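Local coordinates for DNA-(apurinic or apyrimidinic site) lyase (Xenopus laevis, PDB 6WCD), which cuts DNA beside abasic sites as a weak endonuclease and trims DNA 3' ends as a 3'-5' exonuclease, here represented by its metal-dependent catalytic domain, at residues Ala253-Cys258 with Thr270-Ile275; Gly94-Tyr99 with Gln165-Ala170; Ser284-Ser289 with Ala305-Gln310. All blocks are in the same frame, centred on the assembly; numbering follows the deposited sequence.

Contact 1 (Ala253-Cys258 with Thr270-Ile275)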
loop_
_atom_site.group_PDB
_atom_site.type_symbol
_atom_site.label_atom_id
_atom_site.label_comp_id
_atom_site.label_asym_id
_atom_site.label_seq_id
_atom_site.Cartn_x
_atom_site.Cartn_y
_atom_site.Cartn_z
ATOM N N ALA A 253 -15.880 8.356 -8.660
ATOM C CA ALA A 253 -14.661 7.638 -8.897
ATOM C C ALA A 253 -14.371 6.806 -7.652
ATOM O O ALA A 253 -13.445 7.082 -6.901
ATOM C CB ALA A 253 -13.520 8.596 -9.152
ATOM N N PHE A 254 -15.143 5.746 -7.478
ATOM C CA PHE A 254 -15.022 4.941 -6.280
ATOM C C PHE A 254 -14.140 3.709 -6.485
ATOM O O PHE A 254 -13.888 3.285 -7.623
ATOM C CB PHE A 254 -16.397 4.511 -5.789
ATOM C CG PHE A 254 -17.367 5.683 -5.609
ATOM C CD1 PHE A 254 -16.923 6.904 -5.112
ATOM C CD2 PHE A 254 -18.682 5.533 -5.953
ATOM C CE1 PHE A 254 -17.803 7.974 -4.953
ATOM C CE2 PHE A 254 -19.578 6.592 -5.785
ATOM C CZ PHE A 254 -19.121 7.806 -5.274
ATOM N N THR A 255 -13.604 3.185 -5.381
ATOM C CA THR A 255 -12.732 2.022 -5.415
ATOM C C THR A 255 -13.235 0.858 -4.584
ATOM O O THR A 255 -12.595 -0.208 -4.561
ATOM C CB THR A 255 -11.326 2.373 -4.966
ATOM O OG1 THR A 255 -11.301 2.800 -3.595
ATOM C CG2 THR A 255 -10.736 3.432 -5.850
ATOM N N CYS A 256 -14.334 1.043 -3.839
ATOM C CA CYS A 256 -14.795 0.057 -2.883
ATOM C C CYS A 256 -16.295 0.079 -2.833
ATOM O O CYS A 256 -16.894 1.164 -2.669
ATOM C CB CYS A 256 -14.202 0.324 -1.508
ATOM S SG CYS A 256 -14.696 -0.921 -0.235
ATOM N N TRP A 257 -16.913 -1.125 -2.893
ATOM C CA TRP A 257 -18.356 -1.326 -2.825
ATOM C C TRP A 257 -18.585 -2.566 -1.967
ATOM O O TRP A 257 -17.933 -3.614 -2.182
ATOM C CB TRP A 257 -18.982 -1.555 -4.204
ATOM C CG TRP A 257 -18.625 -0.545 -5.274
ATOM C CD1 TRP A 257 -19.353 0.497 -5.674
ATOM C CD2 TRP A 257 -17.409 -0.521 -6.046
ATOM N NE1 TRP A 257 -18.703 1.192 -6.670
ATOM C CE2 TRP A 257 -17.484 0.580 -6.896
ATOM C CE3 TRP A 257 -16.283 -1.337 -6.081
ATOM C CZ2 TRP A 257 -16.506 0.892 -7.783
ATOM C CZ3 TRP A 257 -15.275 -1.015 -7.003
ATOM C CH2 TRP A 257 -15.380 0.082 -7.797
ATOM N N CYS A 258 -19.568 -2.523 -1.089
ATOM C CA CYS A 258 -19.775 -3.690 -0.260
ATOM C C CYS A 258 -20.235 -4.893 -1.071
ATOM O O CYS A 258 -20.886 -4.771 -2.075
ATOM C CB CYS A 258 -20.710 -3.402 0.899
ATOM S SG CYS A 258 -22.399 -3.013 0.372
ATOM N N THR A 270 -17.286 4.136 -2.320
ATOM C CA THR A 270 -16.409 5.138 -1.725
ATOM C C THR A 270 -15.029 4.991 -2.332
ATOM O O THR A 270 -14.660 3.901 -2.750
ATOM C CB THR A 270 -16.297 4.972 -0.209
ATOM O OG1 THR A 270 -17.594 4.762 0.363
ATOM C CG2 THR A 270 -15.691 6.201 0.369
ATOM N N ARG A 271 -14.250 6.094 -2.365
ATOM C CA ARG A 271 -12.842 6.038 -2.793
ATOM C C ARG A 271 -11.956 6.034 -1.529
ATOM O O ARG A 271 -11.877 7.059 -0.829
ATOM C CB ARG A 271 -12.454 7.187 -3.709
ATOM C CG ARG A 271 -11.007 6.981 -4.300
ATOM C CD ARG A 271 -10.627 8.053 -5.312
ATOM N NE ARG A 271 -10.499 9.341 -4.658
ATOM C CZ ARG A 271 -9.357 9.918 -4.312
ATOM N NH1 ARG A 271 -8.193 9.367 -4.595
ATOM N NH2 ARG A 271 -9.400 11.062 -3.647
ATOM N N ILE A 272 -11.347 4.890 -1.222
ATOM C CA ILE A 272 -10.531 4.728 -0.013
ATOM C C ILE A 272 -9.162 4.133 -0.345
ATOM O O ILE A 272 -8.372 3.861 0.595
ATOM C CB ILE A 272 -11.245 3.904 1.081
ATOM C CG1 ILE A 272 -11.653 2.517 0.552
ATOM C CG2 ILE A 272 -12.412 4.712 1.676
ATOM C CD1 ILE A 272 -12.126 1.590 1.657
ATOM N N ASP A 273 -8.869 3.934 -1.607
ATOM C CA ASP A 273 -7.584 3.438 -2.093
ATOM C C ASP A 273 -6.869 4.551 -2.842
ATOM O O ASP A 273 -7.430 5.190 -3.742
ATOM C CB ASP A 273 -7.867 2.255 -2.982
ATOM C CG ASP A 273 -8.554 1.124 -2.216
ATOM O OD1 ASP A 273 -7.843 0.419 -1.405
ATOM O OD2 ASP A 273 -9.790 0.916 -2.346
ATOM N N TYR A 274 -5.621 4.770 -2.472
ATOM C CA TYR A 274 -4.852 5.907 -2.880
ATOM C C TYR A 274 -3.479 5.522 -3.355
ATOM O O TYR A 274 -2.896 4.518 -2.947
ATOM C CB TYR A 274 -4.652 6.879 -1.702
ATOM C CG TYR A 274 -5.880 7.448 -1.082
ATOM C CD1 TYR A 274 -6.263 8.729 -1.357
ATOM C CD2 TYR A 274 -6.585 6.761 -0.128
ATOM C CE1 TYR A 274 -7.341 9.319 -0.738
ATOM C CE2 TYR A 274 -7.687 7.317 0.460
ATOM C CZ TYR A 274 -8.046 8.594 0.186
ATOM O OH TYR A 274 -9.110 9.224 0.797
ATOM N N ILE A 275 -2.920 6.403 -4.225
ATOM C CA ILE A 275 -1.487 6.442 -4.522
ATOM C C ILE A 275 -1.028 7.840 -4.166
ATOM O O ILE A 275 -1.311 8.821 -4.873
ATOM C CB ILE A 275 -1.161 6.066 -5.980
ATOM C CG1 ILE A 275 -1.651 4.649 -6.236
ATOM C CG2 ILE A 275 0.326 6.248 -6.223
ATOM C CD1 ILE A 275 -1.548 4.199 -7.694
#
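Thr255 and Cys256 meet Thr270 in a classic beta bulge, a buried antiparallel junction where the short strand 256-257 joins strand 269-278 beside the active site of this DNase I-like fold. Both residues face the carbonyl of Thr270: Thr255 N reaches Thr270 O at 2.9 Å from above the carbonyl plane, whereas the bond from Cys256 N is weak. The return bond, Thr270 N to Cys256 O (3.0 Å), lies in the carbonyl plane and closes the hydrogen-bonded pair.

Thr255 carries the polar centre. Its OG1 sits between the backbone N and the carbonyl carbon (chi1 64°), which turns the hydroxyl onto the 270-275 chain. There Thr255 OG1 gives its proton to Asp273 OD2 at 2.7 Å, on the anti lone pair of that oxygen, and accepts the nearly straight bond from Ile272 N (3.2 Å, 162° at the hydrogen). Thr255 CG2 lies 3.9 Å from Arg271 CG. Next to it, Cys256 CB packs on Ile272 CG1 at 3.9 Å. Arg271 runs its aliphatic part past Ala253 O, with CB 3.3 Å from that oxygen, and ends in salt bridges to Asp192 and Asp241.

Asp273, important for catalysis by similarity, also hydrogen-bonds His300 ND1 through OD2, so one carboxylate oxygen takes both the threonine hydroxyl and the imidazole. Thr255 is thus a second-shell residue: held by the Ile272 amide, its hydroxyl, with His300, probably restrains the rotation of the carboxylate and helps orient it toward His300, the predicted proton acceptor.

Contact 2 (Gly94-Tyr99 with Gln165-Ala170)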
loop_
_atom_site.group_PDB
_atom_site.type_symbol
_atom_site.label_atom_id
_atom_site.label_comp_id
_atom_site.label_asym_id
_atom_site.label_seq_id
_atom_site.Cartn_x
_atom_site.Cartn_y
_atom_site.Cartn_z
ATOM N N GLY A 94 19.578 -5.432 4.727
ATOM C CA GLY A 94 18.728 -5.100 3.598
ATOM C C GLY A 94 17.489 -4.325 3.959
ATOM O O GLY A 94 16.532 -4.323 3.172
ATOM N N SER A 95 17.491 -3.639 5.097
ATOM C CA SER A 95 16.335 -2.893 5.591
ATOM C C SER A 95 16.372 -1.425 5.136
ATOM O O SER A 95 17.361 -0.912 4.605
ATOM C CB SER A 95 16.280 -2.942 7.117
ATOM O OG SER A 95 17.344 -2.168 7.669
ATOM N N VAL A 96 15.257 -0.731 5.375
ATOM C CA VAL A 96 15.074 0.636 4.891
ATOM C C VAL A 96 15.477 1.677 5.922
ATOM O O VAL A 96 16.027 2.728 5.591
ATOM C CB VAL A 96 13.600 0.816 4.499
ATOM C CG1 VAL A 96 13.299 2.267 4.243
ATOM C CG2 VAL A 96 13.264 -0.096 3.302
ATOM N N GLY A 97 15.141 1.453 7.189
ATOM C CA GLY A 97 15.538 2.439 8.186
ATOM C C GLY A 97 14.761 3.754 8.103
ATOM O O GLY A 97 13.662 3.841 7.566
ATOM N N CYS A 98 15.380 4.803 8.649
ATOM C CA CYS A 98 14.782 6.143 8.732
ATOM C C CYS A 98 13.430 6.092 9.456
ATOM O O CYS A 98 12.380 6.322 8.880
ATOM C CB CYS A 98 14.552 6.761 7.344
ATOM S SG CYS A 98 16.041 6.909 6.362
ATOM N N TYR A 99 13.498 5.789 10.754
ATOM C CA TYR A 99 12.275 5.516 11.519
ATOM C C TYR A 99 11.522 6.761 11.997
ATOM O O TYR A 99 10.293 6.696 12.184
ATOM C CB TYR A 99 12.650 4.624 12.690
ATOM C CG TYR A 99 13.122 3.276 12.205
ATOM C CD1 TYR A 99 12.259 2.418 11.564
ATOM C CD2 TYR A 99 14.424 2.895 12.334
ATOM C CE1 TYR A 99 12.702 1.190 11.089
ATOM C CE2 TYR A 99 14.871 1.663 11.863
ATOM C CZ TYR A 99 14.002 0.821 11.249
ATOM O OH TYR A 99 14.455 -0.402 10.768
ATOM N N GLN A 165 2.542 8.392 9.216
ATOM C CA GLN A 165 3.048 9.731 8.918
ATOM C C GLN A 165 4.471 9.900 9.396
ATOM O O GLN A 165 5.338 10.447 8.667
ATOM C CB GLN A 165 2.120 10.788 9.514
ATOM C CG GLN A 165 2.599 12.174 9.296
ATOM C CD GLN A 165 1.568 13.199 9.611
ATOM O OE1 GLN A 165 0.565 12.919 10.257
ATOM N NE2 GLN A 165 1.837 14.443 9.193
ATOM N N THR A 166 4.738 9.484 10.623
ATOM C CA THR A 166 6.079 9.627 11.183
ATOM C C THR A 166 7.101 8.943 10.291
ATOM O O THR A 166 8.159 9.499 9.981
ATOM C CB THR A 166 6.107 9.040 12.591
ATOM O OG1 THR A 166 5.249 9.800 13.454
ATOM C CG2 THR A 166 7.517 9.137 13.188
ATOM N N ARG A 167 6.824 7.711 9.895
ATOM C CA ARG A 167 7.807 6.967 9.122
ATOM C C ARG A 167 7.980 7.562 7.726
ATOM O O ARG A 167 9.100 7.694 7.234
ATOM C CB ARG A 167 7.398 5.498 9.031
ATOM C CG ARG A 167 8.412 4.646 8.261
ATOM C CD ARG A 167 9.731 4.569 9.018
ATOM N NE ARG A 167 10.758 3.769 8.353
ATOM C CZ ARG A 167 10.779 2.445 8.351
ATOM N NH1 ARG A 167 9.819 1.760 8.915
ATOM N NH2 ARG A 167 11.779 1.782 7.747
ATOM N N ALA A 168 6.870 7.860 7.048
ATOM C CA ALA A 168 6.941 8.338 5.670
ATOM C C ALA A 168 7.668 9.662 5.593
ATOM O O ALA A 168 8.493 9.874 4.685
ATOM C CB ALA A 168 5.542 8.457 5.107
ATOM N N GLU A 169 7.405 10.566 6.540
ATOM C CA GLU A 169 8.096 11.858 6.547
ATOM C C GLU A 169 9.566 11.698 6.901
ATOM O O GLU A 169 10.419 12.443 6.370
ATOM C CB GLU A 169 7.368 12.829 7.477
ATOM C CG GLU A 169 6.003 13.170 6.898
ATOM C CD GLU A 169 5.235 14.200 7.697
ATOM O OE1 GLU A 169 5.731 14.700 8.746
ATOM O OE2 GLU A 169 4.117 14.507 7.262
ATOM N N ALA A 170 9.915 10.719 7.732
ATOM C CA ALA A 170 11.324 10.548 8.068
ATOM C C ALA A 170 12.098 10.002 6.877
ATOM O O ALA A 170 13.222 10.457 6.602
ATOM C CB ALA A 170 11.494 9.604 9.254
#
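Arg167 leaves its helix with CG anti to the backbone N (chi1 -178°) and bends at chi2 (66°), which carries the guanidinium out to the loop 94-99, while Tyr99, with CG anti to its carbonyl carbon, lays its ring alongside. The two side chains point the same way, their planes 50° apart, and Tyr99 CD1 stands 3.5 Å above the centre of one face of the Arg167 guanidinium. At the guanidinium edge, Gly97 O receives NH2 of Arg167 at 2.8 Å and a weak second bond from NE, a forked grip on one carbonyl. Cys98 O lies 3.2 Å from Arg167 CD and 3.4 Å from Ala170 CB, one helical turn on; Val96 CB approaches Arg167 NH2 at 3.8 Å. The helix therefore meets the loop largely through one long side chain and one methyl group.

Glu82 of strand 80-83 bonds Tyr99 OH and the amides of Val96 and Gly97, and makes a long, weak ion pair with Arg167. Away from the catalytic and metal sites, the contact ties the irregular chain between strand 80-83 and helix 107-114 to helix 152-173, with Arg167 resting on Leu121 and Val96 on Gln123 of strand 119-127.

Contact 3 (Ser284-Ser289 with Ala305-Gln310). With BU1 (1,4-butanediol), chain D.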
loop_
_atom_site.group_PDB
_atom_site.type_symbol
_atom_site.label_atom_id
_atom_site.label_comp_id
_atom_site.label_asym_id
_atom_site.label_seq_id
_atom_site.Cartn_x
_atom_site.Cartn_y
_atom_site.Cartn_z
ATOM N N SER A 284 6.808 16.143 -10.988
ATOM C CA SER A 284 7.858 15.987 -12.003
ATOM C C SER A 284 7.905 14.610 -12.650
ATOM O O SER A 284 8.438 14.514 -13.772
ATOM C CB SER A 284 9.231 16.270 -11.409
ATOM O OG SER A 284 9.273 17.596 -10.936
ATOM N N GLU A 285 7.438 13.555 -12.009
ATOM C CA GLU A 285 7.602 12.225 -12.555
ATOM C C GLU A 285 6.309 11.512 -12.900
ATOM O O GLU A 285 6.357 10.527 -13.632
ATOM C CB GLU A 285 8.398 11.337 -11.601
ATOM C CG GLU A 285 9.789 11.952 -11.213
ATOM C CD GLU A 285 10.794 12.086 -12.341
ATOM O OE1 GLU A 285 10.699 11.307 -13.311
ATOM O OE2 GLU A 285 11.697 12.975 -12.264
ATOM N N PHE A 286 5.167 11.935 -12.371
ATOM C CA PHE A 286 3.929 11.249 -12.709
ATOM C C PHE A 286 3.372 11.744 -14.040
ATOM O O PHE A 286 3.443 12.928 -14.373
ATOM C CB PHE A 286 2.841 11.446 -11.633
ATOM C CG PHE A 286 2.896 10.496 -10.469
ATOM C CD1 PHE A 286 4.032 10.255 -9.745
ATOM C CD2 PHE A 286 1.720 9.860 -10.051
ATOM C CE1 PHE A 286 4.013 9.388 -8.634
ATOM C CE2 PHE A 286 1.711 8.999 -8.953
ATOM C CZ PHE A 286 2.852 8.774 -8.254
ATOM N N LEU A 287 2.797 10.800 -14.798
ATOM C CA LEU A 287 2.028 11.099 -15.986
ATOM C C LEU A 287 0.515 11.024 -15.756
ATOM O O LEU A 287 -0.232 11.780 -16.419
ATOM C CB LEU A 287 2.426 10.135 -17.121
ATOM C CG LEU A 287 3.838 10.359 -17.649
ATOM C CD1 LEU A 287 4.264 9.130 -18.433
ATOM C CD2 LEU A 287 3.961 11.587 -18.512
ATOM N N ASP A 288 0.067 10.079 -14.951
ATOM C CA ASP A 288 -1.358 9.925 -14.685
ATOM C C ASP A 288 -1.528 9.043 -13.466
ATOM O O ASP A 288 -0.604 8.359 -13.026
ATOM C CB ASP A 288 -2.069 9.341 -15.896
ATOM C CG ASP A 288 -3.586 9.627 -15.936
ATOM O OD1 ASP A 288 -4.174 10.279 -15.029
ATOM O OD2 ASP A 288 -4.202 9.207 -16.965
ATOM N N SER A 289 -2.733 9.071 -12.902
ATOM C CA SER A 289 -3.142 8.217 -11.798
ATOM C C SER A 289 -4.621 7.990 -11.992
ATOM O O SER A 289 -5.354 8.972 -12.146
ATOM C CB SER A 289 -2.849 8.897 -10.473
ATOM O OG SER A 289 -3.209 8.086 -9.394
ATOM N N ALA A 305 -0.877 4.056 -11.191
ATOM C CA ALA A 305 -0.155 5.246 -11.589
ATOM C C ALA A 305 0.856 4.934 -12.680
ATOM O O ALA A 305 1.424 3.824 -12.742
ATOM C CB ALA A 305 0.557 5.884 -10.428
ATOM N N PHE A 306 1.084 5.951 -13.493
ATOM C CA PHE A 306 1.939 5.902 -14.691
ATOM C C PHE A 306 2.987 6.972 -14.452
ATOM O O PHE A 306 2.647 8.132 -14.213
ATOM C CB PHE A 306 1.141 6.197 -15.970
ATOM C CG PHE A 306 0.022 5.205 -16.226
ATOM C CD1 PHE A 306 -1.206 5.335 -15.588
ATOM C CD2 PHE A 306 0.168 4.173 -17.135
ATOM C CE1 PHE A 306 -2.191 4.416 -15.825
ATOM C CE2 PHE A 306 -0.841 3.295 -17.387
ATOM C CZ PHE A 306 -2.046 3.444 -16.708
ATOM N N MET A 307 4.259 6.588 -14.513
ATOM C CA MET A 307 5.353 7.494 -14.194
ATOM C C MET A 307 6.415 7.459 -15.296
ATOM O O MET A 307 6.589 6.451 -15.973
ATOM C CB MET A 307 5.952 7.074 -12.843
ATOM C CG MET A 307 4.868 6.947 -11.737
ATOM S SD MET A 307 5.514 6.107 -10.259
ATOM C CE MET A 307 6.747 7.307 -9.745
ATOM N N LYS A 308 7.116 8.547 -15.435
ATOM C CA LYS A 308 8.114 8.691 -16.495
ATOM C C LYS A 308 9.506 8.296 -16.012
ATOM O O LYS A 308 10.405 8.114 -16.865
ATOM C CB LYS A 308 8.083 10.096 -17.088
ATOM C CG LYS A 308 8.567 11.127 -16.166
ATOM C CD LYS A 308 8.369 12.560 -16.666
ATOM C CE LYS A 308 6.912 12.973 -16.633
ATOM N NZ LYS A 308 6.752 14.451 -16.932
ATOM N N CYS A 309 9.692 8.132 -14.730
ATOM C CA CYS A 309 10.999 7.706 -14.225
ATOM C C CYS A 309 11.261 6.236 -14.529
ATOM O O CYS A 309 10.347 5.447 -14.788
ATOM C CB CYS A 309 11.113 7.944 -12.733
ATOM S SG CYS A 309 9.773 7.257 -11.743
ATOM N N GLN A 310 12.547 5.894 -14.602
ATOM C CA GLN A 310 12.977 4.560 -15.060
ATOM C C GLN A 310 13.721 3.843 -13.936
ATOM O O GLN A 310 14.617 4.412 -13.306
ATOM C CB GLN A 310 13.860 4.673 -16.288
ATOM C CG GLN A 310 13.194 5.438 -17.445
ATOM C CD GLN A 310 11.943 4.743 -17.955
ATOM O OE1 GLN A 310 11.938 3.529 -18.136
ATOM N NE2 GLN A 310 10.848 5.502 -18.099
HETATM C C1 BU1 D . 11.528 -1.600 -17.699
HETATM C C2 BU1 D . 10.454 -1.367 -16.629
HETATM C C3 BU1 D . 9.566 -0.167 -16.954
HETATM C C4 BU1 D . 10.187 1.090 -16.364
HETATM O O5 BU1 D . 12.739 -0.977 -17.346
HETATM O O6 BU1 D . 9.679 2.293 -16.902
HETATM O O HOH W 1 9.079 16.327 -15.663
#
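Phe286 and Met307 fit side by side on one face of the antiparallel hairpin formed by strands 286-291 and 303-307. They form a non-hydrogen-bonded pair with side chains pointing the same way. Met307 CG sits over the Phe286 ring face, 4.1 Å from its centroid and toward the rim, in a CH-pi contact. The bend at chi3 (65°) folds the methyl back, placing Met307 CE 3.6 Å from Phe286 CE1, while the sulfur approaches obliquely in a Met-aromatic contact. From the same side of the ring plane, Ala305 CB comes obliquely beside Phe286 CE2 at 3.6 Å, so the ring leans into the notch between Met307 and Ala305.

A classic beta bulge interrupts the pairing: Leu287 and Asp288 both face Phe306, whose O takes a short bond from Leu287 N (2.7 Å) and a weak one from Asp288 N. Straight bonds flank it, Lys308 N to Glu285 O (2.8 Å, 168°) and Phe306 N to Asp288 O. The bulge shifts the register by one residue and turns Leu287 CB toward the partner strand, near Phe306 CB. Leu287 CD2 then lies 3.8 Å from CE of Lys308, whose chain crosses it at about a right angle. Lys308 also crosses Glu285 and reaches a water shared by its NZ and Ser284 O. Next along the chain, Cys309 CB meets Glu285 OE1 at 3.4 Å, and the other carboxylate oxygen bonds Cys129 N. Further along, Gln310 OE1 accepts a bond from O6 of 1,4-butanediol (2.9 Å), which also bonds Met1 N.

Strand 286-291 is one of the two edge strands of its six-stranded sheet; strand 303-307 separates it from strand 2-7. Phe286 and Ala305 press on Ile275 of strand 269-278, and helix 242-246 packs against Phe286 through Ser242 and Phe246.

In the fold
Contacts 1 and 3 lie in the two sheets of the DNase I-like fold and meet where Ile275, at the end of segment 270-275, packs on contact 3, its CD1 3.6 Å from Ala305 N and its CG2 4.1 Å from Phe286 CZ. Their centres are 21 Å apart. Contact 1 borders the active site: the side chain of Asp273 lies about 3 Å from those of Asp183 and His300, and that of Cys256 about 8 Å from the bound magnesium ion. Ser289 of contact 3 is about 10 Å from Asp273, side chain to side chain. Contact 2 stands apart, its centre 26 Å from that of contact 1 and 23 Å from that of contact 3.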